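Local coordinates for protein beta-methylmalyl-CoA dehydratase (Chloroflexus aurantiacus, PDB 4E3E) that catalyses the reversible dehydration of (2R,3S)-beta-methylmalyl-CoA to mesaconyl-CoA, a step of the glyoxylate assimilation cycle, at residues Q220-Y225 with I247-H252; G251-L256 with D287-W292; V315-R320 with D324-D329. One frame throughout, in Å; residues are numbered along the deposited sequence. Where two conformers were deposited one is given.

Contact 1: residues Q220-Y225 with I247-H252; sequences QATRLY and IVYGGH
The helical backbone at Ala-221 and Thr-222 runs past the beginning of another helix, with CA of Thr-222 7.0 Å from CA of Tyr-249 and CA of Ala-221 7.3 Å from CA of His-252. Tyr-249 is the N-cap of that second helix. Small side chains on the first helix meet larger rings at the second: Ala-221 CB rests 3.6 Å from His-252 ND1, a nitrogen that bonds to the hydroxyl of Tyr-40. No direct hydrogen bond crosses. Instead a water donates to Thr-222 OG1 and accepts from Tyr-249 N, while the same OG1 is also bonded to His-218 O. With its CG anti to the backbone N (chi1 170°), Tyr-249 extends its ring toward Tyr-225, and the two meet rim to rim, CE2 of Tyr-249 3.8 Å from CD2 of Tyr-225 and the planes at 62°. A leucine in place of Tyr-225 would probably cost Tyr-40 OH one of its hydrogen-bond partners and uncover part of the Tyr-249 rim. The buried junction belongs to a hot-dog fold: helix 30-40 packs on 220-225 through Leu-35, Tyr-36 and Tyr-40, and helix 65-80 brings His-70 ND1 to the hydroxyl of Tyr-249.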
loop_
_atom_site.group_PDB
_atom_site.type_symbol
_atom_site.label_atom_id
_atom_site.label_comp_id
_atom_site.label_asym_id
_atom_site.label_seq_id
_atom_site.Cartn_x
_atom_site.Cartn_y
_atom_site.Cartn_z
ATOM N N GLN A 220 6.759 -5.495 0.021
ATOM C CA GLN A 220 5.936 -4.512 0.746
ATOM C C GLN A 220 5.392 -5.023 2.096
ATOM O O GLN A 220 5.337 -4.261 3.077
ATOM C CB GLN A 220 4.818 -3.934 -0.145
ATOM C CG GLN A 220 3.893 -2.924 0.583
ATOM C CD GLN A 220 3.034 -2.145 -0.419
ATOM O OE1 GLN A 220 2.467 -2.734 -1.332
ATOM N NE2 GLN A 220 2.953 -0.830 -0.265
ATOM N N ALA A 221 4.968 -6.291 2.133
ATOM C CA ALA A 221 4.516 -6.907 3.370
ATOM C C ALA A 221 5.694 -6.981 4.338
ATOM O O ALA A 221 5.569 -6.597 5.507
ATOM C CB ALA A 221 3.907 -8.294 3.116
ATOM N N THR A 222 6.844 -7.413 3.834
ATOM C CA THR A 222 8.040 -7.582 4.688
ATOM C C THR A 222 8.498 -6.244 5.316
ATOM O O THR A 222 8.902 -6.207 6.498
ATOM C CB THR A 222 9.168 -8.284 3.902
ATOM O OG1 THR A 222 8.627 -9.466 3.283
ATOM C CG2 THR A 222 10.343 -8.686 4.821
ATOM N N ARG A 223 8.403 -5.148 4.545
ATOM C CA ARG A 223 8.706 -3.795 5.062
ATOM C C ARG A 223 7.672 -3.316 6.064
ATOM O O ARG A 223 8.011 -2.605 7.036
ATOM C CB ARG A 223 8.856 -2.779 3.923
ATOM C CG ARG A 223 10.195 -2.885 3.194
ATOM C CD ARG A 223 10.175 -2.130 1.873
ATOM N NE ARG A 223 11.525 -1.895 1.391
ATOM C CZ ARG A 223 11.879 -1.777 0.115
ATOM N NH1 ARG A 223 10.974 -1.875 -0.859
ATOM N NH2 ARG A 223 13.158 -1.563 -0.186
ATOM N N LEU A 224 6.413 -3.695 5.845
ATOM C CA LEU A 224 5.345 -3.335 6.791
ATOM C C LEU A 224 5.687 -3.926 8.163
ATOM O O LEU A 224 5.433 -3.307 9.208
ATOM C CB LEU A 224 3.978 -3.839 6.302
ATOM C CG LEU A 224 2.771 -3.542 7.208
ATOM C CD1 LEU A 224 2.481 -2.045 7.252
ATOM C CD2 LEU A 224 1.535 -4.308 6.759
ATOM N N TYR A 225 6.288 -5.121 8.137
ATOM C CA TYR A 225 6.688 -5.833 9.349
ATOM C C TYR A 225 8.021 -5.321 9.902
ATOM O O TYR A 225 8.441 -5.745 10.994
ATOM C CB TYR A 225 6.765 -7.358 9.094
ATOM C CG TYR A 225 5.521 -7.915 8.410
ATOM C CD1 TYR A 225 4.233 -7.423 8.733
ATOM C CD2 TYR A 225 5.629 -8.918 7.460
ATOM C CE1 TYR A 225 3.098 -7.911 8.093
ATOM C CE2 TYR A 225 4.504 -9.431 6.820
ATOM C CZ TYR A 225 3.256 -8.923 7.134
ATOM O OH TYR A 225 2.170 -9.426 6.498
ATOM N N ILE A 247 13.898 -14.595 -1.945
ATOM C CA ILE A 247 13.076 -15.602 -1.298
ATOM C C ILE A 247 11.962 -14.897 -0.554
ATOM O O ILE A 247 12.197 -13.895 0.142
ATOM C CB ILE A 247 13.896 -16.482 -0.321
ATOM C CG1 ILE A 247 15.025 -17.185 -1.095
ATOM C CG2 ILE A 247 13.004 -17.535 0.322
ATOM C CD1 ILE A 247 16.092 -17.803 -0.214
ATOM N N VAL A 248 10.744 -15.401 -0.736
ATOM C CA VAL A 248 9.575 -14.826 -0.078
ATOM C C VAL A 248 9.586 -15.185 1.399
ATOM O O VAL A 248 9.776 -16.349 1.767
ATOM C CB VAL A 248 8.248 -15.293 -0.739
ATOM C CG1 VAL A 248 7.028 -14.791 0.055
ATOM C CG2 VAL A 248 8.185 -14.822 -2.181
ATOM N N TYR A 249 9.392 -14.175 2.239
ATOM C CA TYR A 249 9.198 -14.374 3.654
ATOM C C TYR A 249 8.180 -15.495 3.891
ATOM O O TYR A 249 7.019 -15.420 3.434
ATOM C CB TYR A 249 8.678 -13.051 4.273
ATOM C CG TYR A 249 8.191 -13.141 5.694
ATOM C CD1 TYR A 249 8.923 -13.836 6.676
ATOM C CD2 TYR A 249 7.004 -12.480 6.096
ATOM C CE1 TYR A 249 8.466 -13.901 8.000
ATOM C CE2 TYR A 249 6.562 -12.550 7.403
ATOM C CZ TYR A 249 7.288 -13.265 8.350
ATOM O OH TYR A 249 6.827 -13.326 9.666
ATOM N N GLY A 250 8.605 -16.524 4.622
ATOM C CA GLY A 250 7.729 -17.654 4.957
ATOM C C GLY A 250 6.382 -17.240 5.553
ATOM O O GLY A 250 5.343 -17.831 5.242
ATOM N N GLY A 251 6.384 -16.219 6.405
ATOM C CA GLY A 251 5.144 -15.737 7.013
ATOM C C GLY A 251 4.170 -15.126 6.005
ATOM O O GLY A 251 2.962 -15.092 6.249
ATOM N N HIS A 252 4.687 -14.636 4.877
ATOM C CA HIS A 252 3.833 -14.172 3.774
ATOM C C HIS A 252 2.999 -15.329 3.268
ATOM O O HIS A 252 1.807 -15.171 2.986
ATOM C CB HIS A 252 4.683 -13.574 2.655
ATOM C CG HIS A 252 3.891 -12.837 1.578
ATOM N ND1 HIS A 252 3.339 -11.634 1.785
ATOM C CD2 HIS A 252 3.657 -13.153 0.226
ATOM C CE1 HIS A 252 2.722 -11.211 0.661
ATOM N NE2 HIS A 252 2.940 -12.137 -0.306
HETATM O O HOH W 1 9.638 -11.429 1.609
#

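Contact 2: residues G251-L256 with D287-W292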
loop_
_atom_site.group_PDB
_atom_site.type_symbol
_atom_site.label_atom_id
_atom_site.label_comp_id
_atom_site.label_asym_id
_atom_site.label_seq_id
_atom_site.Cartn_x
_atom_site.Cartn_y
_atom_site.Cartn_z
ATOM N N GLY A 251 6.384 -16.219 6.405
ATOM C CA GLY A 251 5.144 -15.737 7.013
ATOM C C GLY A 251 4.170 -15.126 6.005
ATOM O O GLY A 251 2.962 -15.092 6.249
ATOM N N HIS A 252 4.687 -14.636 4.877
ATOM C CA HIS A 252 3.833 -14.172 3.774
ATOM C C HIS A 252 2.999 -15.329 3.268
ATOM O O HIS A 252 1.807 -15.171 2.986
ATOM C CB HIS A 252 4.683 -13.574 2.655
ATOM C CG HIS A 252 3.891 -12.837 1.578
ATOM N ND1 HIS A 252 3.339 -11.634 1.785
ATOM C CD2 HIS A 252 3.657 -13.153 0.226
ATOM C CE1 HIS A 252 2.722 -11.211 0.661
ATOM N NE2 HIS A 252 2.940 -12.137 -0.306
ATOM N N ILE A 253 3.606 -16.509 3.181
ATOM C CA ILE A 253 2.874 -17.717 2.765
ATOM C C ILE A 253 1.812 -18.121 3.779
ATOM O O ILE A 253 0.703 -18.520 3.404
ATOM C CB ILE A 253 3.843 -18.884 2.474
ATOM C CG1 ILE A 253 4.936 -18.401 1.511
ATOM C CG2 ILE A 253 3.105 -20.103 1.927
ATOM C CD1 ILE A 253 4.409 -17.781 0.225
ATOM N N ILE A 254 2.140 -17.998 5.061
ATOM C CA ILE A 254 1.165 -18.273 6.117
ATOM C C ILE A 254 -0.057 -17.364 5.937
ATOM O O ILE A 254 -1.220 -17.811 6.017
ATOM C CB ILE A 254 1.775 -18.114 7.530
ATOM C CG1 ILE A 254 2.844 -19.188 7.791
ATOM C CG2 ILE A 254 0.693 -18.199 8.598
ATOM C CD1 ILE A 254 3.728 -18.934 9.001
ATOM N N SER A 255 0.206 -16.088 5.686
ATOM C CA SER A 255 -0.872 -15.116 5.584
ATOM C C SER A 255 -1.743 -15.303 4.332
ATOM O O SER A 255 -2.969 -15.120 4.381
ATOM C CB SER A 255 -0.304 -13.702 5.694
ATOM O OG SER A 255 -0.205 -13.335 7.069
ATOM N N LEU A 256 -1.124 -15.689 3.222
ATOM C CA LEU A 256 -1.879 -16.044 2.048
ATOM C C LEU A 256 -2.765 -17.286 2.283
ATOM O O LEU A 256 -3.951 -17.286 1.924
ATOM C CB LEU A 256 -0.925 -16.299 0.849
ATOM C CG LEU A 256 -0.260 -15.051 0.211
ATOM C CD1 LEU A 256 0.857 -15.453 -0.743
ATOM C CD2 LEU A 256 -1.271 -14.173 -0.530
ATOM N N ASP A 287 5.473 -17.698 -8.294
ATOM C CA ASP A 287 4.801 -18.895 -7.824
ATOM C C ASP A 287 3.342 -18.597 -7.547
ATOM O O ASP A 287 3.001 -17.546 -6.978
ATOM C CB ASP A 287 5.461 -19.425 -6.550
ATOM C CG ASP A 287 6.846 -20.038 -6.809
ATOM O OD1 ASP A 287 7.172 -20.374 -7.968
ATOM O OD2 ASP A 287 7.615 -20.195 -5.836
ATOM N N THR A 288 2.470 -19.527 -7.916
ATOM C CA THR A 288 1.046 -19.404 -7.529
ATOM C C THR A 288 0.719 -20.289 -6.324
ATOM O O THR A 288 0.899 -21.505 -6.375
ATOM C CB THR A 288 0.134 -19.736 -8.723
ATOM O OG1 THR A 288 0.513 -18.905 -9.825
ATOM C CG2 THR A 288 -1.343 -19.506 -8.395
ATOM N N ILE A 289 0.221 -19.673 -5.248
ATOM C CA ILE A 289 -0.002 -20.377 -4.001
ATOM C C ILE A 289 -1.452 -20.865 -3.920
ATOM O O ILE A 289 -2.398 -20.082 -4.143
ATOM C CB ILE A 289 0.284 -19.470 -2.769
ATOM C CG1 ILE A 289 1.745 -18.958 -2.768
ATOM C CG2 ILE A 289 -0.027 -20.215 -1.475
ATOM C CD1 ILE A 289 2.814 -20.039 -3.016
ATOM N N TYR A 290 -1.608 -22.152 -3.597
ATOM C CA TYR A 290 -2.904 -22.764 -3.302
ATOM C C TYR A 290 -2.857 -23.315 -1.891
ATOM O O TYR A 290 -1.779 -23.480 -1.323
ATOM C CB TYR A 290 -3.140 -23.942 -4.223
ATOM C CG TYR A 290 -3.294 -23.606 -5.673
ATOM C CD1 TYR A 290 -2.177 -23.499 -6.514
ATOM C CD2 TYR A 290 -4.565 -23.448 -6.227
ATOM C CE1 TYR A 290 -2.325 -23.223 -7.868
ATOM C CE2 TYR A 290 -4.728 -23.174 -7.576
ATOM C CZ TYR A 290 -3.610 -23.057 -8.388
ATOM O OH TYR A 290 -3.790 -22.789 -9.714
ATOM N N ALA A 291 -4.017 -23.625 -1.326
ATOM C CA ALA A 291 -4.061 -24.142 0.034
ATOM C C ALA A 291 -5.150 -25.199 0.195
ATOM O O ALA A 291 -6.174 -25.177 -0.505
ATOM C CB ALA A 291 -4.263 -23.003 1.037
ATOM N N TRP A 292 -4.896 -26.140 1.097
ATOM C CA TRP A 292 -5.934 -27.032 1.596
ATOM C C TRP A 292 -5.771 -27.247 3.080
ATOM O O TRP A 292 -4.673 -27.099 3.626
ATOM C CB TRP A 292 -5.961 -28.352 0.816
ATOM C CG TRP A 292 -4.740 -29.220 1.008
ATOM C CD1 TRP A 292 -3.561 -29.226 0.256
ATOM C CD2 TRP A 292 -4.545 -30.250 2.029
ATOM N NE1 TRP A 292 -2.681 -30.170 0.733
ATOM C CE2 TRP A 292 -3.208 -30.814 1.799
ATOM C CE3 TRP A 292 -5.315 -30.739 3.081
ATOM C CZ2 TRP A 292 -2.692 -31.822 2.593
ATOM C CZ3 TRP A 292 -4.785 -31.764 3.875
ATOM C CH2 TRP A 292 -3.505 -32.289 3.636
#
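Ile-289 meets Ile-253 and Leu-256 where a helix lies against the sheet, a worked example of how one branched residue on a strand can engage two residues a helical turn apart. The backbones stay well separated, the nearest CA atoms being those of Leu-256 and Ile-289 at 7.7 Å, and the space between them is filled by hydrocarbon with no hydrogen bond across. The CB of Ile-289 leaves the strand on the side facing the helix, and there the chain branches. CG1 of Ile-289, placed anti to the carbonyl carbon (chi1 -59°), is the branch that does the touching: it stands 4.1 Å from CD1 of Leu-256 and 4.2 Å from CD1 of Ile-253, so the two helix residues reach the same methylene with their terminal methyls. The other branch, CG2 of Ile-289, turns to the next strand and packs on CB of Ala-316. Beyond CG1 the chain bends (chi2 -48°), and the terminal CD1 of Ile-289 ends 4.3 Å from CD1 of Ile-253, so that Ile-253 is met by both CG1 and CD1, Leu-256 by CG1. Both helix side chains cross Ile-289 at about a right angle. These are ordinary van der Waals spacings, neither tight nor strained.

Such apolar packing of a helix on an antiparallel sheet forms the core of the hot-dog fold, in which a sheet curls round a long helix, a role that helix 250-265 appears to play beside these strands. Strand 288-300 sits between strands 204-212 and 307-318. Val-211 on the former also packs on Leu-256, Ala-316 on the latter touches Ile-253, and strand 338-349 extends the floor under Ile-253 through Val-339 and Leu-340.

Contact 3: residues V315-R320 with D324-D329; sequences VATKDR and DFPYRD
Arg-320 and Asp-324 face each other across the mouth of a short loop that leaves strand 307-318 of the hot-dog sheet and folds back beside it, an example of a loop that packs on its own strand without a hydrogen bond between the two segments. At Asp-324 the carboxylate lies over one face of the guanidinium, OD1 4.0 Å from NH2 of Arg-320 and well out of its plane, so opposite charges are near but no N-H points at the oxygen. Arg-320 was modelled in two conformers, which leaves the exact approach doubtful; in the one described its NH1 makes a salt bridge with Asp-206. That carboxylate also lies close to OD2 of Asp-324, and the arginine would probably ease the mutual repulsion.

The CB of Phe-325 points away from the strand segment, and the ring meets Trp-292 edge-to-face. Its backbone N is buried here without a partner in the model. Pro-326 then comes back toward the strand: its CG packs 4.1 Å from CG2 of Thr-317, and its O, which accepts a bond from NE1 of Trp-292, lies 3.7 Å from CG1 of Val-315. One indole thus engages two successive loop residues. CG anti to the backbone N (chi1 -166°) brings the ring of Tyr-327 to Val-315. CD1 of that ring touches CG2 of Val-315 at 3.8 Å, the two side chains crossing at about a right angle, while the hydroxyl is bonded to Asp-341 on strand 338-349. Arg-328 follows with its aliphatic part folded over the preceding ring, CG 3.5 Å above the plane of Tyr-327 and offset toward the rim.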
loop_
_atom_site.group_PDB
_atom_site.type_symbol
_atom_site.label_atom_id
_atom_site.label_comp_id
_atom_site.label_asym_id
_atom_site.label_seq_id
_atom_site.Cartn_x
_atom_site.Cartn_y
_atom_site.Cartn_z
ATOM N N VAL A 315 -2.078 -26.632 4.527
ATOM C CA VAL A 315 -0.902 -26.920 3.722
ATOM C C VAL A 315 -0.956 -26.029 2.486
ATOM O O VAL A 315 -1.963 -26.028 1.773
ATOM C CB VAL A 315 -0.911 -28.402 3.281
ATOM C CG1 VAL A 315 0.271 -28.704 2.375
ATOM C CG2 VAL A 315 -0.889 -29.312 4.505
ATOM N N ALA A 316 0.106 -25.255 2.242
ATOM C CA ALA A 316 0.180 -24.439 1.025
ATOM C C ALA A 316 1.074 -25.123 0.000
ATOM O O ALA A 316 2.118 -25.701 0.341
ATOM C CB ALA A 316 0.673 -23.021 1.314
ATOM N N THR A 317 0.675 -25.040 -1.244
ATOM C CA THR A 317 1.434 -25.616 -2.326
ATOM C C THR A 317 1.640 -24.586 -3.399
ATOM O O THR A 317 0.937 -23.628 -3.466
ATOM C CB THR A 317 0.728 -26.823 -2.942
ATOM O OG1 THR A 317 -0.555 -26.452 -3.400
ATOM C CG2 THR A 317 0.555 -27.878 -1.949
ATOM N N LYS A 318 2.618 -24.804 -4.248
ATOM C CA LYS A 318 2.797 -23.939 -5.372
ATOM C C LYS A 318 2.409 -24.630 -6.645
ATOM O O LYS A 318 2.751 -25.756 -6.859
ATOM C CB LYS A 318 4.208 -23.379 -5.468
ATOM C CG LYS A 318 5.314 -24.392 -5.529
ATOM C CD LYS A 318 6.562 -23.794 -6.127
ATOM C CE LYS A 318 7.530 -23.451 -5.038
ATOM N NZ LYS A 318 8.702 -22.693 -5.489
ATOM N N ASP A 319 1.654 -23.935 -7.463
ATOM C CA ASP A 319 1.324 -24.396 -8.767
ATOM C C ASP A 319 0.700 -25.767 -8.705
ATOM O O ASP A 319 1.078 -26.640 -9.437
ATOM C CB ASP A 319 2.561 -24.397 -9.645
ATOM C CG ASP A 319 3.194 -23.039 -9.766
ATOM O OD1 ASP A 319 2.575 -22.030 -9.479
ATOM O OD2 ASP A 319 4.344 -22.976 -10.162
ATOM N N ARG A 320 -0.248 -25.936 -7.807
ATOM C CA ARG A 320 -0.856 -27.221 -7.417
ATOM C C ARG A 320 -0.687 -28.376 -8.409
ATOM O O ARG A 320 -1.118 -28.281 -9.569
ATOM C CB ARG A 320 -2.337 -27.044 -7.049
ATOM C CG ARG A 320 -3.323 -27.142 -8.205
ATOM C CD ARG A 320 -4.689 -27.533 -7.673
ATOM N NE ARG A 320 -4.564 -28.310 -6.440
ATOM C CZ ARG A 320 -5.595 -28.736 -5.717
ATOM N NH1 ARG A 320 -6.834 -28.465 -6.107
ATOM N NH2 ARG A 320 -5.388 -29.433 -4.606
ATOM N N ASP A 324 -4.654 -34.648 -5.502
ATOM C CA ASP A 324 -5.270 -33.769 -4.509
ATOM C C ASP A 324 -4.647 -33.924 -3.120
ATOM O O ASP A 324 -4.084 -34.977 -2.784
ATOM C CB ASP A 324 -6.785 -33.981 -4.444
ATOM C CG ASP A 324 -7.564 -32.840 -5.084
ATOM O OD1 ASP A 324 -7.333 -32.541 -6.279
ATOM O OD2 ASP A 324 -8.412 -32.242 -4.386
ATOM N N PHE A 325 -4.741 -32.854 -2.334
ATOM C CA PHE A 325 -4.196 -32.811 -0.980
ATOM C C PHE A 325 -2.746 -33.323 -0.898
ATOM O O PHE A 325 -2.465 -34.267 -0.156
ATOM C CB PHE A 325 -5.119 -33.558 -0.001
ATOM C CG PHE A 325 -6.578 -33.225 -0.170
ATOM C CD1 PHE A 325 -7.045 -31.931 0.083
ATOM C CD2 PHE A 325 -7.493 -34.203 -0.578
ATOM C CE1 PHE A 325 -8.389 -31.621 -0.080
ATOM C CE2 PHE A 325 -8.841 -33.900 -0.737
ATOM C CZ PHE A 325 -9.291 -32.607 -0.483
ATOM N N PRO A 326 -1.820 -32.695 -1.661
ATOM C CA PRO A 326 -0.421 -33.128 -1.596
ATOM C C PRO A 326 0.134 -32.907 -0.187
ATOM O O PRO A 326 -0.185 -31.887 0.454
ATOM C CB PRO A 326 0.296 -32.194 -2.589
ATOM C CG PRO A 326 -0.772 -31.531 -3.385
ATOM C CD PRO A 326 -1.974 -31.477 -2.486
ATOM N N TYR A 327 0.929 -33.859 0.300
ATOM C CA TYR A 327 1.495 -33.741 1.638
ATOM C C TYR A 327 2.885 -34.376 1.736
ATOM O O TYR A 327 3.879 -33.740 1.365
ATOM C CB TYR A 327 0.513 -34.265 2.706
ATOM C CG TYR A 327 0.891 -33.868 4.116
ATOM C CD1 TYR A 327 1.192 -32.539 4.426
ATOM C CD2 TYR A 327 0.955 -34.813 5.139
ATOM C CE1 TYR A 327 1.549 -32.164 5.711
ATOM C CE2 TYR A 327 1.306 -34.448 6.436
ATOM C CZ TYR A 327 1.606 -33.123 6.713
ATOM O OH TYR A 327 1.960 -32.742 7.992
ATOM N N ARG A 328 2.960 -35.615 2.224
ATOM C CA ARG A 328 4.239 -36.311 2.351
ATOM C C ARG A 328 4.166 -37.697 1.741
ATOM O O ARG A 328 4.274 -38.688 2.462
ATOM C CB ARG A 328 4.659 -36.458 3.815
ATOM C CG ARG A 328 4.447 -35.237 4.675
ATOM C CD ARG A 328 4.594 -35.608 6.131
ATOM N NE ARG A 328 5.982 -35.525 6.556
ATOM C CZ ARG A 328 6.364 -35.134 7.766
ATOM N NH1 ARG A 328 5.456 -34.787 8.670
ATOM N NH2 ARG A 328 7.652 -35.081 8.069
ATOM N N ASP A 329 3.982 -37.774 0.426
ATOM C CA ASP A 329 3.981 -39.079 -0.230
ATOM C C ASP A 329 5.318 -39.783 -0.005
ATOM O O ASP A 329 5.355 -40.929 0.446
ATOM C CB ASP A 329 3.665 -38.978 -1.728
ATOM C CG ASP A 329 3.511 -40.349 -2.382
ATOM O OD1 ASP A 329 2.359 -40.751 -2.656
ATOM O OD2 ASP A 329 4.537 -41.036 -2.602
#

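Read from the N terminus, contact 1 closes the mostly irregular excursion between helix 215-224 and the start of helix 250-265. Contact 2 begins on the stretch where contact 1 ends, sharing Gly-251 and His-252 with it, and closes a longer loop that takes in the rest of that helix and strand 270-278. Contact 3 follows both in series and closes only the short turn after strand 307-318; none nests within another. Contacts 2 and 3 meet through neighbouring strands, where Asp-287 OD2 forms a 2.7 Å salt bridge with Lys-318 NZ. Together they lead from packed helices, through the sheet, to the loop that follows strand 307-318.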